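Local coordinates for protein flap endonuclease 1 (Desulfurococcus amylolyticus, PDB 3ORY) that probably cleaves the 5' flaps of branched DNA, as flap endonucleases of the XPG family do during DNA replication and repair, at residues K101-E104 and I105-K109; E144-R147 and D148-L152; E225-K228 and L229-Q232. All blocks are in the same frame, centred on the assembly; numbering follows the deposited sequence.

Contact 1 (K101-E104 and I105-K109); sequences KARE and IERRK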
loop_
_atom_site.group_PDB
_atom_site.type_symbol
_atom_site.label_atom_id
_atom_site.label_comp_id
_atom_site.label_asym_id
_atom_site.label_seq_id
_atom_site.Cartn_x
_atom_site.Cartn_y
_atom_site.Cartn_z
ATOM N N LYS A 101 2.841 6.980 -12.504
ATOM C CA LYS A 101 1.744 6.124 -12.067
ATOM C C LYS A 101 0.479 6.970 -12.005
ATOM O O LYS A 101 0.274 7.723 -11.042
ATOM C CB LYS A 101 2.057 5.538 -10.688
ATOM C CG LYS A 101 3.190 4.495 -10.697
ATOM C CD LYS A 101 2.714 3.228 -11.398
ATOM C CE LYS A 101 1.763 2.426 -10.523
ATOM N NZ LYS A 101 1.207 1.300 -11.340
ATOM N N ALA A 102 -0.368 6.848 -13.021
ATOM C CA ALA A 102 -1.471 7.795 -13.197
ATOM C C ALA A 102 -2.507 7.761 -12.065
ATOM O O ALA A 102 -2.965 8.808 -11.618
ATOM C CB ALA A 102 -2.136 7.606 -14.562
ATOM N N ARG A 103 -2.864 6.570 -11.593
ATOM C CA ARG A 103 -3.834 6.489 -10.512
ATOM C C ARG A 103 -3.262 7.044 -9.193
ATOM O O ARG A 103 -3.941 7.802 -8.499
ATOM C CB ARG A 103 -4.408 5.073 -10.351
ATOM C CG ARG A 103 -5.388 4.911 -9.162
ATOM C CD ARG A 103 -6.681 5.732 -9.337
ATOM N NE ARG A 103 -7.669 5.369 -8.323
ATOM C CZ ARG A 103 -8.926 5.806 -8.289
ATOM N NH1 ARG A 103 -9.750 5.388 -7.325
ATOM N NH2 ARG A 103 -9.369 6.645 -9.211
ATOM N N GLU A 104 -2.019 6.694 -8.861
ATOM C CA GLU A 104 -1.407 7.213 -7.632
ATOM C C GLU A 104 -1.382 8.732 -7.649
ATOM O O GLU A 104 -1.600 9.372 -6.624
ATOM C CB GLU A 104 0.025 6.700 -7.433
ATOM C CG GLU A 104 0.126 5.241 -7.048
ATOM C CD GLU A 104 1.575 4.762 -6.975
ATOM O OE1 GLU A 104 2.514 5.546 -7.288
ATOM O OE2 GLU A 104 1.774 3.595 -6.612
ATOM N N ILE A 105 -1.101 9.310 -8.813
ATOM C CA ILE A 105 -1.009 10.773 -8.917
ATOM C C ILE A 105 -2.388 11.409 -8.765
ATOM O O ILE A 105 -2.536 12.440 -8.101
ATOM C CB ILE A 105 -0.338 11.207 -10.231
ATOM C CG1 ILE A 105 1.158 10.859 -10.188
ATOM C CG2 ILE A 105 -0.563 12.717 -10.497
ATOM C CD1 ILE A 105 1.775 10.757 -11.544
ATOM N N GLU A 106 -3.394 10.793 -9.387
ATOM C CA GLU A 106 -4.772 11.258 -9.257
ATOM C C GLU A 106 -5.270 11.143 -7.805
ATOM O O GLU A 106 -5.983 12.036 -7.313
ATOM C CB GLU A 106 -5.697 10.486 -10.210
ATOM C CG GLU A 106 -7.168 10.952 -10.182
ATOM C CD GLU A 106 -7.988 10.305 -9.073
ATOM O OE1 GLU A 106 -7.539 9.297 -8.491
ATOM O OE2 GLU A 106 -9.103 10.794 -8.782
ATOM N N ARG A 107 -4.910 10.040 -7.137
ATOM C CA ARG A 107 -5.274 9.834 -5.734
ATOM C C ARG A 107 -4.645 10.907 -4.855
ATOM O O ARG A 107 -5.325 11.516 -4.033
ATOM C CB ARG A 107 -4.865 8.441 -5.228
ATOM C CG ARG A 107 -5.679 7.288 -5.821
ATOM C CD ARG A 107 -7.072 7.762 -6.172
ATOM N NE ARG A 107 -7.985 7.695 -5.056
ATOM C CZ ARG A 107 -9.202 8.224 -5.041
ATOM N NH1 ARG A 107 -9.674 8.914 -6.081
ATOM N NH2 ARG A 107 -9.949 8.075 -3.960
ATOM N N ARG A 108 -3.349 11.143 -5.038
ATOM C CA ARG A 108 -2.655 12.203 -4.293
ATOM C C ARG A 108 -3.327 13.575 -4.472
ATOM O O ARG A 108 -3.599 14.274 -3.491
ATOM C CB ARG A 108 -1.172 12.264 -4.684
ATOM C CG ARG A 108 -0.389 13.263 -3.870
ATOM C CD ARG A 108 1.058 13.392 -4.309
ATOM N NE ARG A 108 1.632 14.599 -3.707
ATOM C CZ ARG A 108 1.564 15.821 -4.242
ATOM N NH1 ARG A 108 0.956 16.013 -5.415
ATOM N NH2 ARG A 108 2.112 16.856 -3.607
ATOM N N LYS A 109 -3.598 13.948 -5.724
ATOM C CA LYS A 109 -4.280 15.207 -6.024
ATOM C C LYS A 109 -5.641 15.305 -5.313
ATOM O O LYS A 109 -5.951 16.340 -4.721
ATOM C CB LYS A 109 -4.414 15.417 -7.536
ATOM C CG LYS A 109 -5.134 16.716 -7.951
ATOM C CD LYS A 109 -4.322 17.497 -8.999
ATOM C CE LYS A 109 -5.110 18.679 -9.593
ATOM N NZ LYS A 109 -6.067 18.221 -10.653
#

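Contact 2 (E144-R147 and D148-L152); sequences EMVR and DAKSL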
loop_
_atom_site.group_PDB
_atom_site.type_symbol
_atom_site.label_atom_id
_atom_site.label_comp_id
_atom_site.label_asym_id
_atom_site.label_seq_id
_atom_site.Cartn_x
_atom_site.Cartn_y
_atom_site.Cartn_z
ATOM N N GLU A 144 14.067 8.722 -7.128
ATOM C CA GLU A 144 15.227 8.699 -6.225
ATOM C C GLU A 144 14.894 8.047 -4.876
ATOM O O GLU A 144 15.700 7.275 -4.341
ATOM C CB GLU A 144 15.825 10.115 -6.025
ATOM C CG GLU A 144 16.891 10.211 -4.905
ATOM C CD GLU A 144 17.509 11.611 -4.746
ATOM O OE1 GLU A 144 16.903 12.613 -5.186
ATOM O OE2 GLU A 144 18.614 11.714 -4.169
ATOM N N MET A 145 13.710 8.332 -4.335
ATOM C CA MET A 145 13.280 7.705 -3.081
ATOM C C MET A 145 13.085 6.188 -3.250
ATOM O O MET A 145 13.409 5.411 -2.347
ATOM C CB MET A 145 12.003 8.354 -2.556
ATOM C CG MET A 145 12.189 9.824 -2.160
ATOM S SD MET A 145 10.646 10.776 -2.194
ATOM C CE MET A 145 9.745 9.967 -0.905
ATOM N N VAL A 146 12.578 5.783 -4.418
ATOM C CA VAL A 146 12.437 4.359 -4.744
ATOM C C VAL A 146 13.820 3.690 -4.827
ATOM O O VAL A 146 14.035 2.614 -4.267
ATOM C CB VAL A 146 11.615 4.149 -6.047
ATOM C CG1 VAL A 146 11.649 2.675 -6.496
ATOM C CG2 VAL A 146 10.163 4.625 -5.836
ATOM N N ARG A 147 14.747 4.338 -5.527
ATOM C CA ARG A 147 16.127 3.864 -5.600
ATOM C C ARG A 147 16.722 3.666 -4.205
ATOM O O ARG A 147 17.308 2.624 -3.931
ATOM C CB ARG A 147 16.975 4.856 -6.411
ATOM C CG ARG A 147 18.460 4.530 -6.532
ATOM C CD ARG A 147 19.101 5.349 -7.681
ATOM N NE ARG A 147 18.418 5.102 -8.963
ATOM C CZ ARG A 147 17.690 6.000 -9.633
ATOM N NH1 ARG A 147 17.547 7.242 -9.168
ATOM N NH2 ARG A 147 17.110 5.657 -10.784
ATOM N N ASP A 148 16.574 4.662 -3.331
ATOM C CA ASP A 148 17.094 4.559 -1.960
ATOM C C ASP A 148 16.441 3.432 -1.171
ATOM O O ASP A 148 17.115 2.727 -0.416
ATOM C CB ASP A 148 16.960 5.897 -1.216
ATOM C CG ASP A 148 17.871 6.980 -1.799
ATOM O OD1 ASP A 148 18.844 6.626 -2.506
ATOM O OD2 ASP A 148 17.602 8.179 -1.576
ATOM N N ALA A 149 15.134 3.252 -1.367
ATOM C CA ALA A 149 14.395 2.169 -0.723
ATOM C C ALA A 149 14.944 0.803 -1.135
ATOM O O ALA A 149 15.132 -0.077 -0.288
ATOM C CB ALA A 149 12.893 2.263 -1.050
ATOM N N LYS A 150 15.199 0.638 -2.433
ATOM C CA LYS A 150 15.797 -0.594 -2.946
ATOM C C LYS A 150 17.191 -0.812 -2.336
ATOM O O LYS A 150 17.500 -1.918 -1.903
ATOM C CB LYS A 150 15.872 -0.581 -4.476
ATOM C CG LYS A 150 14.509 -0.716 -5.169
ATOM C CD LYS A 150 14.613 -0.424 -6.671
ATOM C CE LYS A 150 13.247 -0.619 -7.323
ATOM N NZ LYS A 150 13.287 -0.275 -8.777
ATOM N N SER A 151 18.010 0.238 -2.294
ATOM C CA SER A 151 19.346 0.153 -1.684
ATOM C C SER A 151 19.273 -0.242 -0.217
ATOM O O SER A 151 20.084 -1.042 0.249
ATOM C CB SER A 151 20.103 1.479 -1.810
ATOM O OG SER A 151 20.360 1.779 -3.172
ATOM N N LEU A 152 18.317 0.325 0.514
ATOM C CA LEU A 152 18.158 -0.011 1.932
ATOM C C LEU A 152 17.796 -1.493 2.129
ATOM O O LEU A 152 18.369 -2.175 2.986
ATOM C CB LEU A 152 17.123 0.899 2.609
ATOM C CG LEU A 152 16.815 0.574 4.080
ATOM C CD1 LEU A 152 18.071 0.742 4.983
ATOM C CD2 LEU A 152 15.654 1.420 4.592
#

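Contact 3 (E225-K228 and L229-Q232); sequences ELDK and LLVQ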
loop_
_atom_site.group_PDB
_atom_site.type_symbol
_atom_site.label_atom_id
_atom_site.label_comp_id
_atom_site.label_asym_id
_atom_site.label_seq_id
_atom_site.Cartn_x
_atom_site.Cartn_y
_atom_site.Cartn_z
ATOM N N GLU A 225 -9.634 -13.118 1.372
ATOM C CA GLU A 225 -9.454 -14.160 0.374
ATOM C C GLU A 225 -10.351 -13.871 -0.822
ATOM O O GLU A 225 -11.532 -13.577 -0.654
ATOM C CB GLU A 225 -9.741 -15.540 0.979
ATOM C CG GLU A 225 -8.771 -15.909 2.112
ATOM C CD GLU A 225 -9.214 -17.127 2.905
ATOM O OE1 GLU A 225 -10.186 -17.017 3.690
ATOM O OE2 GLU A 225 -8.578 -18.190 2.754
ATOM N N LEU A 226 -9.776 -13.956 -2.022
ATOM C CA LEU A 226 -10.465 -13.574 -3.255
ATOM C C LEU A 226 -11.734 -14.380 -3.535
ATOM O O LEU A 226 -12.822 -13.811 -3.624
ATOM C CB LEU A 226 -9.533 -13.681 -4.465
ATOM C CG LEU A 226 -10.109 -13.364 -5.852
ATOM C CD1 LEU A 226 -10.725 -11.945 -5.923
ATOM C CD2 LEU A 226 -9.035 -13.537 -6.922
ATOM N N ASP A 227 -11.585 -15.693 -3.708
ATOM C CA ASP A 227 -12.729 -16.499 -4.143
ATOM C C ASP A 227 -13.871 -16.401 -3.102
ATOM O O ASP A 227 -15.041 -16.316 -3.464
ATOM C CB ASP A 227 -12.316 -17.944 -4.521
ATOM C CG ASP A 227 -11.670 -18.048 -5.945
ATOM O OD1 ASP A 227 -11.704 -17.084 -6.749
ATOM O OD2 ASP A 227 -11.106 -19.118 -6.271
ATOM N N LYS A 228 -13.508 -16.320 -1.826
ATOM C CA LYS A 228 -14.451 -16.069 -0.727
ATOM C C LYS A 228 -15.171 -14.713 -0.831
ATOM O O LYS A 228 -16.395 -14.619 -0.633
ATOM C CB LYS A 228 -13.687 -16.130 0.586
ATOM C CG LYS A 228 -14.452 -16.664 1.767
ATOM C CD LYS A 228 -13.462 -16.991 2.871
ATOM C CE LYS A 228 -14.130 -17.621 4.078
ATOM N NZ LYS A 228 -13.140 -17.732 5.184
ATOM N N LEU A 229 -14.402 -13.662 -1.121
ATOM C CA LEU A 229 -14.954 -12.334 -1.391
ATOM C C LEU A 229 -15.969 -12.358 -2.537
ATOM O O LEU A 229 -17.046 -11.765 -2.448
ATOM C CB LEU A 229 -13.820 -11.347 -1.718
ATOM C CG LEU A 229 -14.192 -9.943 -2.212
ATOM C CD1 LEU A 229 -15.022 -9.172 -1.163
ATOM C CD2 LEU A 229 -12.929 -9.157 -2.568
ATOM N N LEU A 230 -15.603 -13.023 -3.625
ATOM C CA LEU A 230 -16.450 -13.063 -4.810
ATOM C C LEU A 230 -17.777 -13.773 -4.520
ATOM O O LEU A 230 -18.841 -13.296 -4.924
ATOM C CB LEU A 230 -15.702 -13.728 -5.974
ATOM C CG LEU A 230 -14.444 -13.027 -6.508
ATOM C CD1 LEU A 230 -13.765 -13.889 -7.586
ATOM C CD2 LEU A 230 -14.739 -11.618 -7.057
ATOM N N VAL A 231 -17.704 -14.900 -3.811
ATOM C CA VAL A 231 -18.897 -15.670 -3.423
ATOM C C VAL A 231 -19.818 -14.843 -2.512
ATOM O O VAL A 231 -21.014 -14.731 -2.787
ATOM C CB VAL A 231 -18.542 -17.015 -2.719
ATOM C CG1 VAL A 231 -19.804 -17.705 -2.177
ATOM C CG2 VAL A 231 -17.796 -17.967 -3.671
ATOM N N GLN A 232 -19.255 -14.266 -1.446
ATOM C CA GLN A 232 -20.039 -13.472 -0.484
ATOM C C GLN A 232 -20.715 -12.280 -1.154
ATOM O O GLN A 232 -21.865 -11.963 -0.863
ATOM C CB GLN A 232 -19.172 -12.977 0.682
ATOM C CG GLN A 232 -18.841 -14.033 1.717
ATOM C CD GLN A 232 -20.080 -14.706 2.278
ATOM O OE1 GLN A 232 -21.017 -14.040 2.740
ATOM N NE2 GLN A 232 -20.100 -16.036 2.227
#

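Contact 1 (K101-E104 and I105-K109)
Arg103 and Arg107 lie flat against each other on the first turns of helix 102-125, an i to i+4 pair in a salt-bridge network with Glu106 in the XPG N-terminal region. From CB, Arg103 sends CG anti to N (chi1 177°), and the chain bends at chi2 to run alongside Arg107. Arg103 CG passes 4.1 Å from Arg107 CG; Arg103 CD nears both Glu106 OE1 and Arg107 CD; Arg103 NE is 3.3 Å from Arg107 CD, which sits over one face of the Arg103 guanidinium. At the tip the guanidiniums stack, centres 4.1 Å apart and planes 13° apart, with Arg103 NH1 over one face of Arg107. Such stacking of like charges is probably made tolerable by acceptors close by: Arg103 NE and NH2 bond to the oxygens of Gly12 and Pro253, and Arg107 NH2 pairs with Asp10. An alanine in place of Arg107 is likely to uncover that face of the Arg103 guanidinium and leave Glu106 and Asp10 each short of a positive partner. At the helix start, the N-cap residue Lys101 gives its O to Ile105 N at 3.1 Å, while its NZ pairs with Asp94 and Asp250. Glu106 serves both arginines differently: Arg103 NH2 lies 3.3 Å from Glu106 OE1 by charge alone, whereas Arg107 NH1 donates to that oxygen's syn lone pair at 3.2 Å, nearly straight at 170°.

Contact 2 (E144-R147 and D148-L152)
Val146 and Lys150 run side by side on helix 143-156 and mark its close-packed side. Val146 CG1, set anti to the backbone N (chi1 172°), touches Lys150 CE at 3.8 Å. Lys150 suits this border because its extended chain lays methylenes beside the valine and carries NZ to a hydrogen bond with Gln162. Val146 also packs on Tyr43 and Phe93, and small Ala149 brings its CB within 3.4 Å of Met145 O and lies against Leu46 and Leu75. Asp148 is intermediate, its side chain touching Leu72 and His326. Glu144 and Asp148 point the same way with carboxylate planes 63° apart, and OE2 of Glu144 is 4.5 Å from OD2 of Asp148, a like-charge pair that probably raises the affinity of each for a proton. Exposed Glu144 and Arg147 form the looser solvent side, and Arg147 has a weak, long pairing with Glu143. Beneath both sides runs the backbone ladder, with Lys150 N reaching Val146 O at 2.9 Å. A helix with apolar residues mostly inward and the most exposed charges outward, lying against helices 42-52 and 70-84 and strand 88-93, is typical of the layered alpha/beta nuclease core of the PIN-like superfamily.

Contact 3 (E225-K228 and L229-Q232)
Leu229 N donates to Glu225 O at 2.9 Å, the first rung of the i to i+4 ladder that starts helix 226-233 straight after strand 216-225, a strand-to-helix junction in the XPG I-region. Leu230 N follows, bonded to Leu226 O at 2.9 Å and lying almost on the line of that carbonyl, and Gln232 N reaches Lys228 O at 3.0 Å with an angle of 169°. Glu225 holds the N-cap position. Its carboxylate OE1 is met by Lys228 NZ at 3.4 Å, a weak hydrogen bond within a salt bridge, made possible because the lysine chain is extended beyond CG; a long, weak pairing with Lys197 lies on the other oxygen, OE2. Outward from this polar end, Leu226 and Leu230 cross obliquely, CD1 of Leu226 being 3.9 Å from CG of Leu230. Leu226 has CG anti to its N (chi1 178°), which carries CD1 toward the next turn. Branched leucines suit this inward side: Leu226 packs on Leu240, and Leu230 on Leu237 and Leu240, all of helix 237-247, while Leu226 and Leu229 also touch Leu191. Leu229 extends the apolar surface to Ile19 and Pro20. Exposed Asp227 lies at the outer edge, its OD1 alongside Leu230 CD1, and beta-branched Val231 stays close to the backbone, placing its CG2 3.2 Å from Asp227 O.

In the fold
Contact 1 comes first along the chain, at the base of the long helix 102-125, whose N-cap residue, Lys101, reaches Asp94 beside strand 88-93 and Asp250 beyond helix 237-247. The chain then passes helix 128-134 and enters helix 143-156, where contact 2 lies against helices 42-52 and 70-84. Contact 3 follows after strand 216-225 and rests on helix 237-247. Each contact is local, closing a helical turn and no longer loop; the three stand in series, neither nested nor crossing. Contacts 1 and 2 have centres about 20 Å apart, both near Tyr43, whereas contacts 2 and 3, about 35 Å apart, lie on opposite sides of the chain's centre.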